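PDB 5LY8: tail component from Lactobacillus phage J-1, which is an evolved distal tail protein whose second carbohydrate binding module, the part described here, probably helps the phage recognise saccharide receptors on its Lactobacillus host. Local coordinates for residues Q12-V17 against Y230-N235; G88-N93 against S203-G208. One frame throughout, in Å; residues are numbered along the deposited sequence.

Contact 1 (Q12-V17 against Y230-N235); sequences QKSERV and YFEWIN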
loop_
_atom_site.group_PDB
_atom_site.type_symbol
_atom_site.label_atom_id
_atom_site.label_comp_id
_atom_site.label_asym_id
_atom_site.label_seq_id
_atom_site.Cartn_x
_atom_site.Cartn_y
_atom_site.Cartn_z
ATOM N N GLN A 12 22.924 4.922 15.824
ATOM C CA GLN A 12 21.609 4.540 15.287
ATOM C C GLN A 12 21.628 3.245 14.474
ATOM O O GLN A 12 22.625 2.904 13.908
ATOM C CB GLN A 12 21.062 5.657 14.429
ATOM C CG GLN A 12 20.915 6.951 15.205
ATOM C CD GLN A 12 20.264 8.021 14.388
ATOM O OE1 GLN A 12 20.628 8.240 13.244
ATOM N NE2 GLN A 12 19.303 8.713 14.988
ATOM N N LYS A 13 20.492 2.552 14.395
ATOM C CA LYS A 13 20.364 1.386 13.533
ATOM C C LYS A 13 18.934 1.222 12.939
ATOM O O LYS A 13 18.052 1.944 13.339
ATOM C CB LYS A 13 20.794 0.164 14.298
ATOM C CG LYS A 13 19.922 -0.248 15.452
ATOM C CD LYS A 13 20.483 -1.518 16.071
ATOM C CE LYS A 13 19.774 -1.910 17.349
ATOM N NZ LYS A 13 20.140 -1.019 18.468
ATOM N N SER A 14 18.728 0.277 12.015
ATOM C CA SER A 14 17.381 -0.043 11.548
ATOM C C SER A 14 16.860 -1.241 12.332
ATOM O O SER A 14 17.654 -2.087 12.775
ATOM C CB SER A 14 17.357 -0.298 10.043
ATOM O OG SER A 14 18.072 -1.460 9.661
ATOM N N GLU A 15 15.537 -1.280 12.577
ATOM C CA GLU A 15 14.923 -2.354 13.343
ATOM C C GLU A 15 13.737 -2.890 12.557
ATOM O O GLU A 15 12.710 -2.209 12.453
ATOM C CB GLU A 15 14.484 -1.890 14.743
ATOM C CG GLU A 15 15.616 -1.295 15.541
ATOM C CD GLU A 15 15.262 -0.722 16.890
ATOM O OE1 GLU A 15 14.057 -0.471 17.157
ATOM O OE2 GLU A 15 16.213 -0.448 17.654
ATOM N N ARG A 16 13.863 -4.098 12.011
ATOM C CA ARG A 16 12.789 -4.706 11.266
ATOM C C ARG A 16 11.706 -5.210 12.194
ATOM O O ARG A 16 12.010 -5.878 13.187
ATOM C CB ARG A 16 13.316 -5.819 10.354
ATOM C CG ARG A 16 12.330 -6.062 9.216
ATOM C CD ARG A 16 12.939 -6.852 8.110
ATOM N NE ARG A 16 13.621 -6.000 7.141
ATOM C CZ ARG A 16 14.017 -6.445 5.959
ATOM N NH1 ARG A 16 13.799 -7.704 5.614
ATOM N NH2 ARG A 16 14.615 -5.630 5.103
ATOM N N VAL A 17 10.459 -4.821 11.934
ATOM C CA VAL A 17 9.313 -5.215 12.739
ATOM C C VAL A 17 8.795 -6.558 12.250
ATOM O O VAL A 17 8.451 -7.410 13.079
ATOM C CB VAL A 17 8.245 -4.101 12.687
ATOM C CG1 VAL A 17 6.883 -4.568 13.193
ATOM C CG2 VAL A 17 8.716 -2.886 13.473
ATOM N N TYR A 230 7.828 -5.684 4.162
ATOM C CA TYR A 230 8.495 -5.482 5.445
ATOM C C TYR A 230 8.291 -4.066 5.888
ATOM O O TYR A 230 8.068 -3.152 5.081
ATOM C CB TYR A 230 9.989 -5.871 5.463
ATOM C CG TYR A 230 10.882 -5.105 4.525
ATOM C CD1 TYR A 230 11.476 -3.907 4.917
ATOM C CD2 TYR A 230 11.199 -5.614 3.274
ATOM C CE1 TYR A 230 12.364 -3.235 4.081
ATOM C CE2 TYR A 230 12.068 -4.939 2.420
ATOM C CZ TYR A 230 12.658 -3.757 2.834
ATOM O OH TYR A 230 13.494 -3.077 1.966
ATOM N N PHE A 231 8.456 -3.869 7.194
ATOM C CA PHE A 231 8.443 -2.547 7.792
ATOM C C PHE A 231 9.646 -2.485 8.713
ATOM O O PHE A 231 9.884 -3.430 9.488
ATOM C CB PHE A 231 7.182 -2.331 8.629
ATOM C CG PHE A 231 7.156 -1.004 9.364
ATOM C CD1 PHE A 231 6.515 0.097 8.818
ATOM C CD2 PHE A 231 7.815 -0.850 10.587
ATOM C CE1 PHE A 231 6.493 1.317 9.501
ATOM C CE2 PHE A 231 7.820 0.380 11.248
ATOM C CZ PHE A 231 7.147 1.445 10.719
ATOM N N GLU A 232 10.411 -1.397 8.625
ATOM C CA GLU A 232 11.531 -1.138 9.512
ATOM C C GLU A 232 11.479 0.233 10.112
ATOM O O GLU A 232 11.294 1.205 9.388
ATOM C CB GLU A 232 12.880 -1.227 8.765
ATOM C CG GLU A 232 13.222 -2.525 8.077
ATOM C CD GLU A 232 14.515 -2.473 7.279
ATOM O OE1 GLU A 232 15.114 -3.556 7.114
ATOM O OE2 GLU A 232 14.845 -1.405 6.705
ATOM N N TRP A 233 11.752 0.316 11.416
ATOM C CA TRP A 233 12.046 1.587 12.040
ATOM C C TRP A 233 13.484 1.915 11.615
ATOM O O TRP A 233 14.326 1.013 11.597
ATOM C CB TRP A 233 11.997 1.480 13.560
ATOM C CG TRP A 233 10.619 1.256 14.100
ATOM C CD1 TRP A 233 10.165 0.144 14.744
ATOM C CD2 TRP A 233 9.516 2.162 14.037
ATOM N NE1 TRP A 233 8.873 0.337 15.162
ATOM C CE2 TRP A 233 8.449 1.568 14.748
ATOM C CE3 TRP A 233 9.349 3.454 13.521
ATOM C CZ2 TRP A 233 7.205 2.192 14.893
ATOM C CZ3 TRP A 233 8.106 4.057 13.644
ATOM C CH2 TRP A 233 7.056 3.423 14.317
ATOM N N ILE A 234 13.764 3.169 11.261
ATOM C CA ILE A 234 15.111 3.546 10.828
ATOM C C ILE A 234 15.629 4.721 11.654
ATOM O O ILE A 234 14.846 5.415 12.320
ATOM C CB ILE A 234 15.213 3.782 9.306
ATOM C CG1 ILE A 234 14.389 5.001 8.891
ATOM C CG2 ILE A 234 14.875 2.505 8.481
ATOM C CD1 ILE A 234 14.413 5.359 7.409
ATOM N N ASN A 235 16.963 4.900 11.661
ATOM C CA ASN A 235 17.623 5.968 12.433
ATOM C C ASN A 235 17.192 5.854 13.910
ATOM O O ASN A 235 16.722 6.839 14.497
ATOM C CB ASN A 235 17.274 7.365 11.852
ATOM C CG ASN A 235 17.554 7.501 10.380
ATOM O OD1 ASN A 235 18.648 7.195 9.883
ATOM N ND2 ASN A 235 16.556 7.950 9.650
#
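Arg16 and Glu232 face each other as a non-hydrogen-bonded pair of two antiparallel strands. Arg16 grips Glu232 side-on. NE and NH2 of Arg16 each donate to OE1 of Glu232, both at 2.9 Å, from the same face of the carboxylate. The two bonds are bent, with N-H...O angles of 142° and 137°. The Arg16 chain bends at chi3 (-87°), and its guanidinium lies flat over the ring of Tyr230. Arg16 CZ is 3.8 Å from the ring centroid, a parallel stack that is also a cation-pi contact. The salt bridge and the stack together should fix the guanidinium's rotation.

This Arg16 face is the exposed one. The tight part lies on the other face, where Phe231 and Trp233 are buried. There CG2 of Val17 sits 3.6 Å from CD2 of Phe231, at that ring's edge, and 3.6 Å from CD1 of Trp233. Between the strands, Glu15 and Trp233 exchange two backbone hydrogen bonds, and Val17 N donates to Phe231 O. The Gln12 end is looser and solvent-exposed.

Strand 11-20 is one of the two outer strands of a six-stranded antiparallel sheet. Strand 223-238 separates it from strand 94-103, where Gln95 holds the other oxygen of Glu232 and Phe94 meets Phe231.

Contact 2 (G88-N93 against S203-G208); sequences GSNTAN and SVPIDG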
loop_
_atom_site.group_PDB
_atom_site.type_symbol
_atom_site.label_atom_id
_atom_site.label_comp_id
_atom_site.label_asym_id
_atom_site.label_seq_id
_atom_site.Cartn_x
_atom_site.Cartn_y
_atom_site.Cartn_z
ATOM N N GLY A 88 11.496 3.445 22.300
ATOM C CA GLY A 88 10.175 3.785 22.815
ATOM C C GLY A 88 9.401 4.786 21.995
ATOM O O GLY A 88 8.505 5.446 22.526
ATOM N N SER A 89 9.708 4.905 20.701
ATOM C CA SER A 89 8.986 5.839 19.839
ATOM C C SER A 89 8.252 5.123 18.738
ATOM O O SER A 89 8.769 4.171 18.141
ATOM C CB SER A 89 9.935 6.857 19.194
ATOM O OG SER A 89 9.280 7.670 18.228
ATOM N N ASN A 90 7.039 5.608 18.445
ATOM C CA ASN A 90 6.309 5.181 17.263
ATOM C C ASN A 90 6.032 6.381 16.340
ATOM O O ASN A 90 5.254 6.287 15.383
ATOM C CB ASN A 90 5.057 4.376 17.562
ATOM C CG ASN A 90 4.121 5.054 18.503
ATOM O OD1 ASN A 90 4.259 6.240 18.814
ATOM N ND2 ASN A 90 3.179 4.290 19.029
ATOM N N THR A 91 6.715 7.496 16.615
ATOM C CA THR A 91 6.606 8.706 15.789
ATOM C C THR A 91 7.886 8.887 14.984
ATOM O O THR A 91 7.987 9.829 14.191
ATOM C CB THR A 91 6.332 9.955 16.642
ATOM O OG1 THR A 91 7.366 10.085 17.628
ATOM C CG2 THR A 91 4.957 9.921 17.311
ATOM N N ALA A 92 8.858 7.974 15.170
ATOM C CA ALA A 92 10.163 7.997 14.531
ATOM C C ALA A 92 10.136 7.624 13.049
ATOM O O ALA A 92 9.089 7.240 12.490
ATOM C CB ALA A 92 11.145 7.126 15.326
ATOM N N ASN A 93 11.298 7.757 12.402
ATOM C CA ASN A 93 11.457 7.483 10.978
ATOM C C ASN A 93 11.273 6.011 10.646
ATOM O O ASN A 93 11.511 5.138 11.483
ATOM C CB ASN A 93 12.846 7.914 10.512
ATOM C CG ASN A 93 13.177 9.379 10.614
ATOM O OD1 ASN A 93 14.348 9.766 10.425
ATOM N ND2 ASN A 93 12.187 10.206 10.914
ATOM N N SER A 203 5.284 14.265 14.697
ATOM C CA SER A 203 4.658 13.971 15.989
ATOM C C SER A 203 3.511 12.956 15.879
ATOM O O SER A 203 2.907 12.616 16.908
ATOM C CB SER A 203 4.142 15.254 16.632
ATOM O OG SER A 203 5.242 16.100 16.936
ATOM N N VAL A 204 3.202 12.503 14.668
ATOM C CA VAL A 204 2.066 11.619 14.428
ATOM C C VAL A 204 2.515 10.156 14.481
ATOM O O VAL A 204 3.424 9.773 13.744
ATOM C CB VAL A 204 1.390 11.958 13.073
ATOM C CG1 VAL A 204 0.253 10.971 12.766
ATOM C CG2 VAL A 204 0.876 13.403 13.073
ATOM N N PRO A 205 1.904 9.336 15.356
ATOM C CA PRO A 205 2.339 7.944 15.477
ATOM C C PRO A 205 1.694 7.002 14.488
ATOM O O PRO A 205 0.682 7.333 13.844
ATOM C CB PRO A 205 1.921 7.572 16.902
ATOM C CG PRO A 205 0.811 8.512 17.241
ATOM C CD PRO A 205 0.894 9.695 16.375
ATOM N N ILE A 206 2.250 5.800 14.410
ATOM C CA ILE A 206 1.675 4.688 13.671
ATOM C C ILE A 206 1.703 3.435 14.545
ATOM O O ILE A 206 2.587 3.283 15.405
ATOM C CB ILE A 206 2.249 4.435 12.254
ATOM C CG1 ILE A 206 3.727 4.193 12.322
ATOM C CG2 ILE A 206 1.863 5.562 11.239
ATOM C CD1 ILE A 206 4.246 3.542 11.084
ATOM N N ASP A 207 0.755 2.513 14.310
ATOM C CA ASP A 207 0.695 1.269 15.072
ATOM C C ASP A 207 0.238 0.077 14.233
ATOM O O ASP A 207 0.023 -0.997 14.788
ATOM C CB ASP A 207 -0.206 1.406 16.327
ATOM C CG ASP A 207 -1.684 1.610 15.989
ATOM O OD1 ASP A 207 -2.052 1.433 14.831
ATOM O OD2 ASP A 207 -2.475 1.928 16.909
ATOM N N GLY A 208 0.090 0.241 12.926
ATOM C CA GLY A 208 -0.406 -0.864 12.126
ATOM C C GLY A 208 -0.239 -0.638 10.654
ATOM O O GLY A 208 0.045 0.476 10.199
HETATM O O HOH W 1 3.133 1.730 17.610
#
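The backbone O of Asn90 takes the one direct hydrogen bond between the two loops, from the backbone N of Ile206. It is rather long at 3.2 Å, with an N-H...O angle of 151°. CA of Pro205 adds a C-H...O contact to the same oxygen at 3.4 Å. One carbonyl thus meets two neighbouring residues of segment 203-208.

The side chain of Asn90 reaches across beside this bond. CG stands between the backbone N and the carbonyl carbon, chi1 54°. This places the amide against the proline, with OD1 of Asn90 3.3 Å from CB of Pro205. At the other end of the amide, ND2 of Asn90 donates to a water at 2.9 Å. That water donates in turn to O of Ile206 at 2.8 Å. The water therefore adds a second, indirect polar link.

In one of its two conformers, CG2 of Thr91 lies against the backbone of 203-205, 3.4 Å from O of Ser203. Loop 88-93 is shaped by an ST turn: the N of Thr91 donates to OG of Ser89 at 3.0 Å.

Loop 88-93 leads into strand 94-103 of the six-stranded sheet, and loop 203-208 leads into strand 208-216 of the mixed sheet. Ile206 is buried between the two sheets, touching Phe231 and Trp233 of strand 223-238 and Val123 of strand 121-130.

Contacts 1 and 2 have centres about 12 Å apart. Along the chain the order is 12-17, 88-93, 203-208, 230-235, so both segments of contact 2 fall between those of contact 1. They touch directly. Asn93 O probably accepts from Ile234 N at 3.0 Å, and Trp233 CH2 packs 3.5 Å from Asn90 CA. Contact 1 pairs the two end strands of the chain within one sheet. Contact 2 links loops entering strands of both large sheets. Asn93 and Asn90 join the two contacts through strand 223-238. The result is one connected region of this all-beta module, whose family belongs to the concanavalin clan.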